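Putative esterase (Bacteroides intestinalis DSM 17393, PDB 5VOL) hydrolyses ferulic acid esters as a carbohydrate esterase of family 1, probably releasing ferulate from arabinoxylan. Local coordinates at residues 183-186 / 187-190; 90-93 / 94-97; 144-147 / 148-152. One frame throughout, in Å; residues are numbered along the deposited sequence.

Overall arrangement
Along the chain the order is interaction 2, interaction 3, interaction 1, all in one alpha/beta-hydrolase domain built on a mixed eight-stranded sheet. Interaction 2 is a loop between strands 83-87 and 102-103, interaction 3 lies on helix 140-151, and interaction 1 is on helix 182-192, between strands 158-162 and 214-218. Interactions 1 and 2 touch, with centres about 12 Å apart: Ile185 packs on Trp97 and Ile183 on Ile93. The loop and helix 182-192 thus form one packed patch, while interaction 3, its centre about 17 Å from that of interaction 1 and 22 Å from that of interaction 2, lies in the core, on the helix that follows a probable nucleophile elbow.

Interaction 1 of 3, residues 183-186 / 187-190; sequences IAIL and TRSV. With IPA (isopropyl alcohol), chain R.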
loop_
_atom_site.group_PDB
_atom_site.type_symbol
_atom_site.label_atom_id
_atom_site.label_comp_id
_atom_site.label_asym_id
_atom_site.label_seq_id
_atom_site.Cartn_x
_atom_site.Cartn_y
_atom_site.Cartn_z
ATOM N N ILE C 183 -7.392 38.629 5.198
ATOM C CA ILE C 183 -7.166 37.413 5.994
ATOM C C ILE C 183 -8.190 37.333 7.129
ATOM O O ILE C 183 -8.758 36.265 7.386
ATOM C CB ILE C 183 -5.715 37.329 6.543
ATOM C CG1 ILE C 183 -5.452 35.959 7.185
ATOM C CG2 ILE C 183 -5.424 38.449 7.558
ATOM C CD1 ILE C 183 -5.748 34.781 6.268
ATOM N N ALA C 184 -8.489 38.472 7.757
ATOM C CA ALA C 184 -9.547 38.536 8.774
ATOM C C ALA C 184 -10.906 38.206 8.197
ATOM O O ALA C 184 -11.731 37.586 8.856
ATOM C CB ALA C 184 -9.597 39.929 9.430
ATOM N N ILE C 185 -11.155 38.651 6.974
ATOM C CA ILE C 185 -12.433 38.403 6.342
ATOM C C ILE C 185 -12.577 36.889 6.064
ATOM O O ILE C 185 -13.630 36.292 6.304
ATOM C CB ILE C 185 -12.572 39.220 5.046
ATOM C CG1 ILE C 185 -12.555 40.733 5.381
ATOM C CG2 ILE C 185 -13.841 38.864 4.335
ATOM C CD1 ILE C 185 -12.582 41.667 4.173
ATOM N N LEU C 186 -11.506 36.283 5.567
ATOM C CA LEU C 186 -11.494 34.834 5.328
ATOM C C LEU C 186 -11.753 34.090 6.628
ATOM O O LEU C 186 -12.556 33.158 6.675
ATOM C CB LEU C 186 -10.164 34.392 4.717
ATOM C CG LEU C 186 -9.931 32.873 4.689
ATOM C CD1 LEU C 186 -11.044 32.188 3.897
ATOM C CD2 LEU C 186 -8.555 32.535 4.131
ATOM N N THR C 187 -11.080 34.522 7.687
ATOM C CA THR C 187 -11.189 33.865 8.983
ATOM C C THR C 187 -12.637 33.846 9.451
ATOM O O THR C 187 -13.161 32.787 9.814
ATOM C CB THR C 187 -10.285 34.540 10.013
ATOM O OG1 THR C 187 -8.929 34.369 9.601
ATOM C CG2 THR C 187 -10.452 33.910 11.387
ATOM N N ARG C 188 -13.305 34.995 9.396
ATOM C CA ARG C 188 -14.718 35.060 9.768
ATOM C C ARG C 188 -15.580 34.157 8.897
ATOM O O ARG C 188 -16.492 33.506 9.397
ATOM C CB ARG C 188 -15.251 36.499 9.682
ATOM C CG ARG C 188 -14.609 37.460 10.680
ATOM C CD ARG C 188 -15.457 38.736 10.840
ATOM N NE ARG C 188 -15.664 39.474 9.590
ATOM C CZ ARG C 188 -14.844 40.418 9.127
ATOM N NH1 ARG C 188 -13.734 40.735 9.791
ATOM N NH2 ARG C 188 -15.129 41.042 7.990
ATOM N N SER C 189 -15.298 34.139 7.597
ATOM C CA SER C 189 -16.051 33.328 6.638
ATOM C C SER C 189 -15.948 31.826 6.953
ATOM O O SER C 189 -16.920 31.085 6.827
ATOM C CB SER C 189 -15.555 33.593 5.212
ATOM O OG SER C 189 -16.302 32.860 4.250
ATOM N N VAL C 190 -14.763 31.397 7.368
ATOM C CA VAL C 190 -14.520 29.992 7.693
ATOM C C VAL C 190 -15.287 29.616 8.948
ATOM O O VAL C 190 -15.887 28.546 9.030
ATOM C CB VAL C 190 -13.024 29.718 7.872
ATOM C CG1 VAL C 190 -12.779 28.322 8.478
ATOM C CG2 VAL C 190 -12.331 29.840 6.531
HETATM C C1 IPA R . -6.070 29.594 9.203
HETATM C C2 IPA R . -6.684 30.945 8.814
HETATM C C3 IPA R . -7.999 30.796 8.051
HETATM O O2 IPA R . -6.959 31.692 9.979
#
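Thr187 reaches back one turn to Ile183 with both its amide and its hydroxyl. Thr187 N donates to Ile183 O at 2.9 Å, and Thr187 OG1 donates to that same Ile183 O, also at 2.9 Å. The two donors come from opposite faces of the carbonyl plane, the hydroxyl clearly above it. A chi1 of -64° makes this possible: it sets OG1 beside the backbone N, facing back down the helix. OG1 in turn accepts a weak bond from O2 of an isopropyl alcohol, probably a molecule of the crystallisation liquor. The backbone series continues with Arg188 N to Ala184 O at 3.1 Å, Ser189 N to Ile185 O at 3.0 Å and Val190 N to Leu186 O at 2.9 Å.

Among the apolar contacts, Leu186 CD1 meets Val190 CG2 at 3.8 Å, two methyl groups of side chains that run at a slant to each other. Val190 also touches Ile168, which ties this side of the helix to a nearby loop.

Arg188 bends at chi3 (-59°), folding its guanidinium back over the preceding turn, where NH2 lies 3.7 Å from Ile185 CG1 and one face, near its rim, covers Ile185 CA. Its polar grip is on the chain just before the helix, for NH1 is hydrogen-bonded to Pro179 O. Ser181 OG, just ahead of the helix, accepts from Ala184 N in the manner of an N-cap.

The backbone bonds are the regular i to i+4 pattern of an alpha-helix, with the threonine hydroxyl doubling one of them; helix 182-192 itself belongs to the long connection between two parallel strands of the alpha/beta-hydrolase sheet.

Interaction 2 of 3, residues 90-93 / 94-97; sequences GGNI and HLEW
Ile93 and His94 lie side by side and point the same way, with CG1 of the isoleucine over the middle of the imidazole and CD1 near its CE1/NE2 side. Ile93 CG1 stands 3.9 Å from the centroid of the His94 ring and only 8° off its normal, a CH-pi contact. CG1 gets there by taking the place between the backbone N and the carbonyl carbon (chi1 60°).

Asn92 approaches the same histidine at a slant, its amide plane 59° from that of the ring. Its OD1 accepts from His94 N at 2.8 Å, with the donor in the carbonyl plane, which probably holds the amide in its rotation; OD1 also rests 3.4 Å from His94 CB. The Leu95 side chain also crosses that of Asn92 at a slant, Leu95 CG lying 4.0 Å from Asn92 CG.

The backbone oxygen of Asn92 is gripped twice. Leu95 N donates to it at 3.0 Å from well above the carbonyl plane, while Glu96 N comes in almost straight along the C=O bond at 2.7 Å. Further back, the loop bends at Gly91, whose positive phi would press a side chain against the preceding carbonyl. A water donates to both Gly90 O and Trp97 O, joining the two ends, and Asn98 ND2 adds bonds to Gly91 O and Glu96 O. The CB of Trp97 points away from residues 90-93, and its ring stacks on Trp106 and makes a cation-pi contact with Lys182.

The 2.8 Å side-chain bond closes an Asx turn, superimposed on a type I beta-turn from Asn92 to Leu95 that the Glu96 bond widens to an alpha-turn.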
loop_
_atom_site.group_PDB
_atom_site.type_symbol
_atom_site.label_atom_id
_atom_site.label_comp_id
_atom_site.label_asym_id
_atom_site.label_seq_id
_atom_site.Cartn_x
_atom_site.Cartn_y
_atom_site.Cartn_z
ATOM N N GLY C 90 -6.607 31.970 -4.663
ATOM C CA GLY C 90 -5.581 32.319 -3.693
ATOM C C GLY C 90 -4.513 33.293 -4.142
ATOM O O GLY C 90 -4.771 34.201 -4.929
ATOM N N GLY C 91 -3.304 33.088 -3.620
ATOM C CA GLY C 91 -2.197 34.010 -3.777
ATOM C C GLY C 91 -1.736 34.514 -2.416
ATOM O O GLY C 91 -2.245 34.070 -1.385
ATOM N N ASN C 92 -0.770 35.433 -2.407
ATOM C CA ASN C 92 -0.287 36.048 -1.163
ATOM C C ASN C 92 -1.445 36.582 -0.316
ATOM O O ASN C 92 -2.228 37.405 -0.770
ATOM C CB ASN C 92 0.707 37.173 -1.483
ATOM C CG ASN C 92 1.375 37.750 -0.234
ATOM O OD1 ASN C 92 0.708 38.141 0.724
ATOM N ND2 ASN C 92 2.698 37.803 -0.247
ATOM N N ILE C 93 -1.558 36.107 0.917
ATOM C CA ILE C 93 -2.750 36.393 1.704
ATOM C C ILE C 93 -2.834 37.859 2.132
ATOM O O ILE C 93 -3.893 38.320 2.555
ATOM C CB ILE C 93 -2.829 35.500 2.961
ATOM C CG1 ILE C 93 -1.615 35.728 3.862
ATOM C CG2 ILE C 93 -2.960 34.018 2.562
ATOM C CD1 ILE C 93 -1.734 35.075 5.221
ATOM N N HIS C 94 -1.729 38.588 2.022
ATOM C CA HIS C 94 -1.741 40.004 2.392
ATOM C C HIS C 94 -2.111 40.882 1.200
ATOM O O HIS C 94 -2.458 42.045 1.370
ATOM C CB HIS C 94 -0.381 40.424 2.971
ATOM C CG HIS C 94 0.084 39.561 4.105
ATOM N ND1 HIS C 94 -0.551 39.534 5.328
ATOM C CD2 HIS C 94 1.108 38.678 4.194
ATOM C CE1 HIS C 94 0.064 38.675 6.123
ATOM N NE2 HIS C 94 1.073 38.141 5.459
ATOM N N LEU C 95 -2.054 40.319 -0.004
ATOM C CA LEU C 95 -2.320 41.080 -1.221
ATOM C C LEU C 95 -3.581 40.615 -1.933
ATOM O O LEU C 95 -4.307 41.432 -2.500
ATOM C CB LEU C 95 -1.144 40.975 -2.200
ATOM C CG LEU C 95 0.278 41.314 -1.750
ATOM C CD1 LEU C 95 1.217 41.274 -2.947
ATOM C CD2 LEU C 95 0.323 42.658 -1.090
ATOM N N GLU C 96 -3.812 39.299 -1.920
ATOM C CA GLU C 96 -4.835 38.664 -2.755
ATOM C C GLU C 96 -5.949 38.008 -1.937
ATOM O O GLU C 96 -5.722 37.510 -0.840
ATOM C CB GLU C 96 -4.196 37.600 -3.664
ATOM C CG GLU C 96 -3.039 38.096 -4.503
ATOM C CD GLU C 96 -3.449 39.199 -5.473
ATOM O OE1 GLU C 96 -4.646 39.290 -5.817
ATOM O OE2 GLU C 96 -2.566 39.972 -5.892
ATOM N N TRP C 97 -7.146 37.986 -2.498
ATOM C CA TRP C 97 -8.258 37.293 -1.875
ATOM C C TRP C 97 -8.050 35.774 -1.849
ATOM O O TRP C 97 -7.868 35.153 -2.897
ATOM C CB TRP C 97 -9.543 37.597 -2.614
ATOM C CG TRP C 97 -10.081 38.979 -2.396
ATOM C CD1 TRP C 97 -9.992 40.039 -3.246
ATOM C CD2 TRP C 97 -10.818 39.434 -1.260
ATOM N NE1 TRP C 97 -10.626 41.133 -2.706
ATOM C CE2 TRP C 97 -11.145 40.785 -1.488
ATOM C CE3 TRP C 97 -11.232 38.831 -0.071
ATOM C CZ2 TRP C 97 -11.872 41.540 -0.576
ATOM C CZ3 TRP C 97 -11.948 39.582 0.840
ATOM C CH2 TRP C 97 -12.263 40.923 0.582
HETATM O O HOH W 1 -7.176 35.413 -5.492
HETATM O O HOH W 2 -5.992 36.401 2.123
#

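Interaction 3 of 3, residues 144-147 / 148-152; sequences GATN and YGQRH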
loop_
_atom_site.group_PDB
_atom_site.type_symbol
_atom_site.label_atom_id
_atom_site.label_comp_id
_atom_site.label_asym_id
_atom_site.label_seq_id
_atom_site.Cartn_x
_atom_site.Cartn_y
_atom_site.Cartn_z
ATOM N N GLY C 144 -13.425 24.186 1.604
ATOM C CA GLY C 144 -14.251 24.635 0.501
ATOM C C GLY C 144 -15.027 23.483 -0.127
ATOM O O GLY C 144 -16.231 23.571 -0.365
ATOM N N ALA C 145 -14.324 22.393 -0.395
ATOM C CA ALA C 145 -14.937 21.221 -1.002
ATOM C C ALA C 145 -16.061 20.675 -0.117
ATOM O O ALA C 145 -17.153 20.398 -0.579
ATOM C CB ALA C 145 -13.864 20.149 -1.259
ATOM N N THR C 146 -15.778 20.545 1.167
ATOM C CA THR C 146 -16.716 19.963 2.105
ATOM C C THR C 146 -17.976 20.824 2.258
ATOM O O THR C 146 -19.088 20.309 2.183
ATOM C CB THR C 146 -16.041 19.757 3.474
ATOM O OG1 THR C 146 -14.972 18.806 3.344
ATOM C CG2 THR C 146 -17.025 19.234 4.493
ATOM N N ASN C 147 -17.811 22.133 2.453
ATOM C CA ASN C 147 -18.975 22.995 2.669
ATOM C C ASN C 147 -19.782 23.178 1.380
ATOM O O ASN C 147 -20.999 23.293 1.430
ATOM C CB ASN C 147 -18.554 24.360 3.254
ATOM C CG ASN C 147 -19.735 25.141 3.840
ATOM O OD1 ASN C 147 -19.929 26.307 3.515
ATOM N ND2 ASN C 147 -20.536 24.491 4.692
ATOM N N TYR C 148 -19.120 23.167 0.227
ATOM C CA TYR C 148 -19.837 23.160 -1.046
ATOM C C TYR C 148 -20.718 21.916 -1.147
ATOM O O TYR C 148 -21.874 21.973 -1.603
ATOM C CB TYR C 148 -18.877 23.180 -2.238
ATOM C CG TYR C 148 -18.349 24.534 -2.682
ATOM C CD1 TYR C 148 -18.496 25.672 -1.900
ATOM C CD2 TYR C 148 -17.696 24.658 -3.906
ATOM C CE1 TYR C 148 -17.991 26.925 -2.343
ATOM C CE2 TYR C 148 -17.196 25.878 -4.348
ATOM C CZ TYR C 148 -17.348 27.007 -3.574
ATOM O OH TYR C 148 -16.822 28.197 -4.049
ATOM N N GLY C 149 -20.155 20.780 -0.743
ATOM C CA GLY C 149 -20.892 19.529 -0.800
ATOM C C GLY C 149 -22.042 19.551 0.187
ATOM O O GLY C 149 -23.104 18.988 -0.065
ATOM N N GLN C 150 -21.831 20.223 1.312
ATOM C CA GLN C 150 -22.842 20.324 2.348
ATOM C C GLN C 150 -24.018 21.213 1.904
ATOM O O GLN C 150 -25.187 20.864 2.102
ATOM C CB GLN C 150 -22.213 20.865 3.633
ATOM C CG GLN C 150 -21.317 19.868 4.382
ATOM C CD GLN C 150 -20.692 20.480 5.627
ATOM O OE1 GLN C 150 -20.372 21.669 5.642
ATOM N NE2 GLN C 150 -20.526 19.673 6.680
ATOM N N ARG C 151 -23.714 22.356 1.296
ATOM C CA ARG C 151 -24.768 23.309 0.946
ATOM C C ARG C 151 -25.237 23.146 -0.505
ATOM O O ARG C 151 -26.261 23.702 -0.895
ATOM C CB ARG C 151 -24.295 24.756 1.217
ATOM C CG ARG C 151 -24.315 25.136 2.704
ATOM C CD ARG C 151 -23.918 26.601 3.002
ATOM N NE ARG C 151 -22.525 26.868 2.665
ATOM C CZ ARG C 151 -22.137 27.426 1.523
ATOM N NH1 ARG C 151 -23.042 27.801 0.633
ATOM N NH2 ARG C 151 -20.843 27.626 1.280
ATOM N N HIS C 152 -24.509 22.365 -1.302
ATOM C CA HIS C 152 -24.910 22.113 -2.683
ATOM C C HIS C 152 -24.950 20.623 -3.011
ATOM O O HIS C 152 -24.440 20.194 -4.051
ATOM C CB HIS C 152 -23.976 22.819 -3.654
ATOM C CG HIS C 152 -23.970 24.307 -3.496
ATOM N ND1 HIS C 152 -24.896 25.124 -4.111
ATOM C CD2 HIS C 152 -23.162 25.125 -2.782
ATOM C CE1 HIS C 152 -24.652 26.382 -3.789
ATOM N NE2 HIS C 152 -23.607 26.415 -2.985
#
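Asn147 is the side chain that knits together this last part of helix 140-151, the crossover of the beta-alpha-beta unit with strands 133-138 and 158-162, reaching both Gln150 and Arg151. Its CB lies 4.0 Å from Gln150 OE1. CG stands opposite the backbone N (chi1 -165°), which carries the amide forward along the helix. There the two tips part. ND2 donates to Gln150 OE1 at 3.0 Å, a nearly straight bond in the planes of both groups although the two amides are turned 79° apart. OD1 takes two bonds from Arg151, from NE and from NH2, each 2.8 Å; both nitrogens come from one face of the asparagine amide, while OD1 sits at the guanidinium edge, in its plane. Gln150 NE2 also bonds to Cys195 O, and Arg151 NH1 forms a salt bridge with Glu109. Cutting Asn147 back to an alanine is likely to leave Gln150 OE1 and Arg151 NE without these mates, and the guanidinium freer to turn about its salt bridge. The buried amide thus spends both ends on neighbours, and the nearby arginine charge would probably polarise it, strengthening ND2 as a donor.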